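Local coordinates for protein cytochrome P450 (Rhodococcus erythropolis, PDB 3WEC) that probably acts as a heme-dependent monooxygenase that N-hydroxylates the quinolone ring of an aurachin precursor, a step that gives these alkaloids their antibiotic activity, at residues C247-I250 / T251-Q255. Numbering follows the deposited sequence.
Sequences CLLI and TVAGQ. With HEM (protoporphyrin IX containing Fe), chain B.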
ATOM      1  N   CYS A 247     -14.290   6.112  -3.488  1.00 30.10           N
ATOM      2  CA  CYS A 247     -13.424   6.650  -4.576  1.00 30.41           C
ATOM      3  C   CYS A 247     -12.083   7.212  -4.091  1.00 29.33           C
ATOM      4  O   CYS A 247     -11.004   6.848  -4.626  1.00 26.69           O
ATOM      5  CB  CYS A 247     -14.207   7.597  -5.480  1.00 32.54           C
ATOM      6  SG  CYS A 247     -15.508   6.713  -6.399  1.00 35.98           S
ATOM      7  N   LEU A 248     -12.137   8.060  -3.063  1.00 29.94           N
ATOM      8  CA  LEU A 248     -10.912   8.632  -2.466  1.00 29.25           C
ATOM      9  C   LEU A 248     -10.046   7.494  -1.880  1.00 27.87           C
ATOM     10  O   LEU A 248      -8.814   7.520  -2.008  1.00 25.52           O
ATOM     11  CB  LEU A 248     -11.248   9.582  -1.318  1.00 29.81           C
ATOM     12  CG  LEU A 248     -10.394  10.794  -0.886  1.00 32.09           C
ATOM     13  CD1 LEU A 248     -10.360  10.893   0.612  1.00 34.39           C
ATOM     14  CD2 LEU A 248      -8.981  10.923  -1.416  1.00 31.04           C
ATOM     15  N   LEU A 249     -10.682   6.509  -1.214  1.00 28.35           N
ATOM     16  CA  LEU A 249      -9.899   5.465  -0.539  1.00 27.20           C
ATOM     17  C   LEU A 249      -9.074   4.698  -1.572  1.00 26.93           C
ATOM     18  O   LEU A 249      -7.860   4.447  -1.413  1.00 28.19           O
ATOM     19  CB  LEU A 249     -10.803   4.521   0.267  1.00 29.02           C
ATOM     20  CG  LEU A 249     -10.244   3.122   0.522  1.00 29.01           C
ATOM     21  CD1 LEU A 249      -9.116   3.296   1.551  1.00 30.51           C
ATOM     22  CD2 LEU A 249     -11.298   2.200   1.106  1.00 28.15           C
ATOM     23  N   ILE A 250      -9.750   4.342  -2.650  1.00 27.38           N
ATOM     24  CA  ILE A 250      -9.137   3.711  -3.783  1.00 25.82           C
ATOM     25  C   ILE A 250      -8.058   4.545  -4.469  1.00 26.76           C
ATOM     26  O   ILE A 250      -7.037   3.996  -4.866  1.00 27.64           O
ATOM     27  CB  ILE A 250     -10.225   3.210  -4.698  1.00 26.24           C
ATOM     28  CG1 ILE A 250     -10.725   1.882  -4.003  1.00 27.06           C
ATOM     29  CG2 ILE A 250      -9.707   3.082  -6.119  1.00 25.86           C
ATOM     30  CD1 ILE A 250     -11.420   0.918  -4.877  1.00 26.77           C
ATOM     31  N   THR A 251      -8.251   5.853  -4.556  1.00 26.28           N
ATOM     32  CA  THR A 251      -7.224   6.743  -5.111  1.00 26.59           C
ATOM     33  C   THR A 251      -5.973   6.832  -4.231  1.00 26.44           C
ATOM     34  O   THR A 251      -4.870   7.108  -4.766  1.00 30.57           O
ATOM     35  CB  THR A 251      -7.776   8.137  -5.280  1.00 27.07           C
ATOM     36  OG1 THR A 251      -8.884   8.087  -6.183  1.00 26.95           O
ATOM     37  CG2 THR A 251      -6.668   9.162  -5.853  1.00 28.89           C
ATOM     38  N   VAL A 252      -6.121   6.669  -2.899  1.00 23.92           N
ATOM     39  CA  VAL A 252      -4.986   6.740  -1.993  1.00 21.13           C
ATOM     40  C   VAL A 252      -4.373   5.297  -1.892  1.00 21.32           C
ATOM     41  O   VAL A 252      -3.156   5.064  -2.088  1.00 20.80           O
ATOM     42  CB  VAL A 252      -5.444   7.180  -0.587  1.00 21.66           C
ATOM     43  CG1 VAL A 252      -4.255   7.103   0.356  1.00 21.00           C
ATOM     44  CG2 VAL A 252      -6.110   8.571  -0.520  1.00 23.05           C
ATOM     45  N   ALA A 253      -5.231   4.328  -1.551  1.00 19.82           N
ATOM     46  CA  ALA A 253      -4.798   2.970  -1.403  1.00 20.26           C
ATOM     47  C   ALA A 253      -3.865   2.490  -2.488  1.00 20.01           C
ATOM     48  O   ALA A 253      -2.803   1.997  -2.172  1.00 22.34           O
ATOM     49  CB  ALA A 253      -6.001   1.992  -1.139  1.00 20.40           C
ATOM     50  N   GLY A 254      -4.167   2.724  -3.749  1.00 21.82           N
ATOM     51  CA  GLY A 254      -3.361   2.138  -4.854  1.00 22.60           C
ATOM     52  C   GLY A 254      -2.188   2.930  -5.410  1.00 24.61           C
ATOM     53  O   GLY A 254      -1.475   2.467  -6.323  1.00 24.17           O
ATOM     54  N   GLN A 255      -1.967   4.123  -4.883  1.00 23.88           N
ATOM     55  CA  GLN A 255      -0.875   4.947  -5.388  1.00 25.29           C
ATOM     56  C   GLN A 255       0.513   4.599  -4.809  1.00 24.63           C
ATOM     57  O   GLN A 255       1.363   4.125  -5.517  1.00 24.05           O
ATOM     58  CB  GLN A 255      -1.162   6.419  -5.100  1.00 25.89           C
ATOM     59  CG  GLN A 255      -2.087   7.132  -6.057  1.00 28.57           C
ATOM     60  CD  GLN A 255      -2.098   8.664  -5.789  1.00 30.23           C
ATOM     61  OE1 GLN A 255      -2.904   9.212  -4.955  1.00 28.28           O
ATOM     62  NE2 GLN A 255      -1.196   9.337  -6.446  1.00 30.58           N
TER
HETATM   63  CHA HEM B 501      -5.779  -2.952   2.197  1.00 25.08           C
HETATM   64  CHB HEM B 501      -1.111  -3.766   0.698  1.00 24.97           C
HETATM   65  CHC HEM B 501      -2.288  -2.237  -3.816  1.00 24.00           C
HETATM   66  CHD HEM B 501      -6.968  -1.234  -2.209  1.00 22.71           C
HETATM   67  C1A HEM B 501      -4.367  -3.245   2.101  1.00 24.28           C
HETATM   68  C2A HEM B 501      -3.570  -3.596   3.323  1.00 28.16           C
HETATM   69  C3A HEM B 501      -2.225  -3.834   2.854  1.00 29.55           C
HETATM   70  C4A HEM B 501      -2.320  -3.574   1.419  1.00 24.80           C
HETATM   71  CMA HEM B 501      -0.990  -4.238   3.692  1.00 28.39           C
HETATM   72  CAA HEM B 501      -3.948  -3.764   4.800  1.00 27.61           C
HETATM   73  CBA HEM B 501      -4.402  -5.233   4.886  1.00 27.44           C
HETATM   74  CGA HEM B 501      -4.588  -5.690   6.346  1.00 31.98           C
HETATM   75  O1A HEM B 501      -4.836  -4.864   7.273  1.00 28.10           O
HETATM   76  O2A HEM B 501      -4.537  -6.930   6.586  1.00 31.39           O
HETATM   77  C1B HEM B 501      -1.054  -3.383  -0.711  1.00 26.52           C
HETATM   78  C2B HEM B 501       0.175  -3.667  -1.447  1.00 23.93           C
HETATM   79  C3B HEM B 501      -0.197  -3.178  -2.747  1.00 24.75           C
HETATM   80  C4B HEM B 501      -1.567  -2.692  -2.627  1.00 25.81           C
HETATM   81  CMB HEM B 501       1.501  -4.231  -1.020  1.00 24.45           C
HETATM   82  CAB HEM B 501       0.723  -3.212  -3.914  1.00 26.47           C
HETATM   83  CBB HEM B 501       0.818  -2.160  -4.686  1.00 27.54           C
HETATM   84  C1C HEM B 501      -3.687  -1.868  -3.787  1.00 23.95           C
HETATM   85  C2C HEM B 501      -4.353  -1.220  -4.918  1.00 24.97           C
HETATM   86  C3C HEM B 501      -5.711  -0.933  -4.411  1.00 25.46           C
HETATM   87  C4C HEM B 501      -5.783  -1.389  -3.037  1.00 21.40           C
HETATM   88  CMC HEM B 501      -3.720  -0.941  -6.253  1.00 27.00           C
HETATM   89  CAC HEM B 501      -6.855  -0.247  -5.098  1.00 26.36           C
HETATM   90  CBC HEM B 501      -6.867  -0.018  -6.391  1.00 29.59           C
HETATM   91  C1D HEM B 501      -7.043  -1.570  -0.781  1.00 24.71           C
HETATM   92  C2D HEM B 501      -8.322  -1.506  -0.079  1.00 26.67           C
HETATM   93  C3D HEM B 501      -7.989  -2.009   1.267  1.00 26.71           C
HETATM   94  C4D HEM B 501      -6.568  -2.367   1.129  1.00 26.02           C
HETATM   95  CMD HEM B 501      -9.630  -0.959  -0.604  1.00 28.24           C
HETATM   96  CAD HEM B 501      -8.889  -2.133   2.464  1.00 26.80           C
HETATM   97  CBD HEM B 501      -9.366  -3.604   2.497  1.00 24.47           C
HETATM   98  CGD HEM B 501     -10.295  -3.893   3.629  1.00 27.50           C
HETATM   99  O1D HEM B 501     -11.219  -4.725   3.404  1.00 29.53           O
HETATM  100  O2D HEM B 501     -10.126  -3.295   4.742  1.00 26.52           O
HETATM  101  NA  HEM B 501      -3.636  -3.331   0.842  1.00 25.41           N
HETATM  102  NB  HEM B 501      -2.118  -2.870  -1.399  1.00 25.46           N
HETATM  103  NC  HEM B 501      -4.550  -2.033  -2.664  1.00 22.44           N
HETATM  104  ND  HEM B 501      -6.012  -2.130  -0.084  1.00 27.49           N
HETATM  105 FE   HEM B 501      -4.069  -2.381  -0.836  1.00 24.39          FE
HETATM  106  O   HOH W   1      -2.967  -0.236  -0.266  1.00 21.46           O
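T251 turns back on C247 one turn earlier in helix 240-271, the long distal helix of the cytochrome P450 fold, where it passes over the distal face of the heme. The first group of interactions is polar. C247 O accepts two bonds from T251: the amide N arrives at 2.9 Å, tilted 20° from the carbonyl plane, while OG1 donates from above that plane. A chi1 of -61° sets OG1 beside its own backbone N, facing C247 O, and the hydroxyl proton of this buried residue is given to the helix's own backbone. The backbone bonds that follow are uneven: A253 N reaches L249 O at 2.6 Å, whereas the bond from G254 N to I250 O is weak at 3.3 Å. The apolar contacts divide between two faces. CD2 of L248 lies 3.8 Å from CG2 of V252, and the L248 side chain also packs on I204 and I208 of helix 194-216. Toward the cofactor, CB of A253 sits 3.5 Å from the meso carbon CHD, CA of G254 packs on the methyl CMC, and L249 and A253 also touch the bound aurachin intermediate. Further along, T257 OG1 donates to A253 O, which also receives a hydrogen bond from a water, 2.9 Å away, whose oxygen lies 2.5 Å from the heme iron.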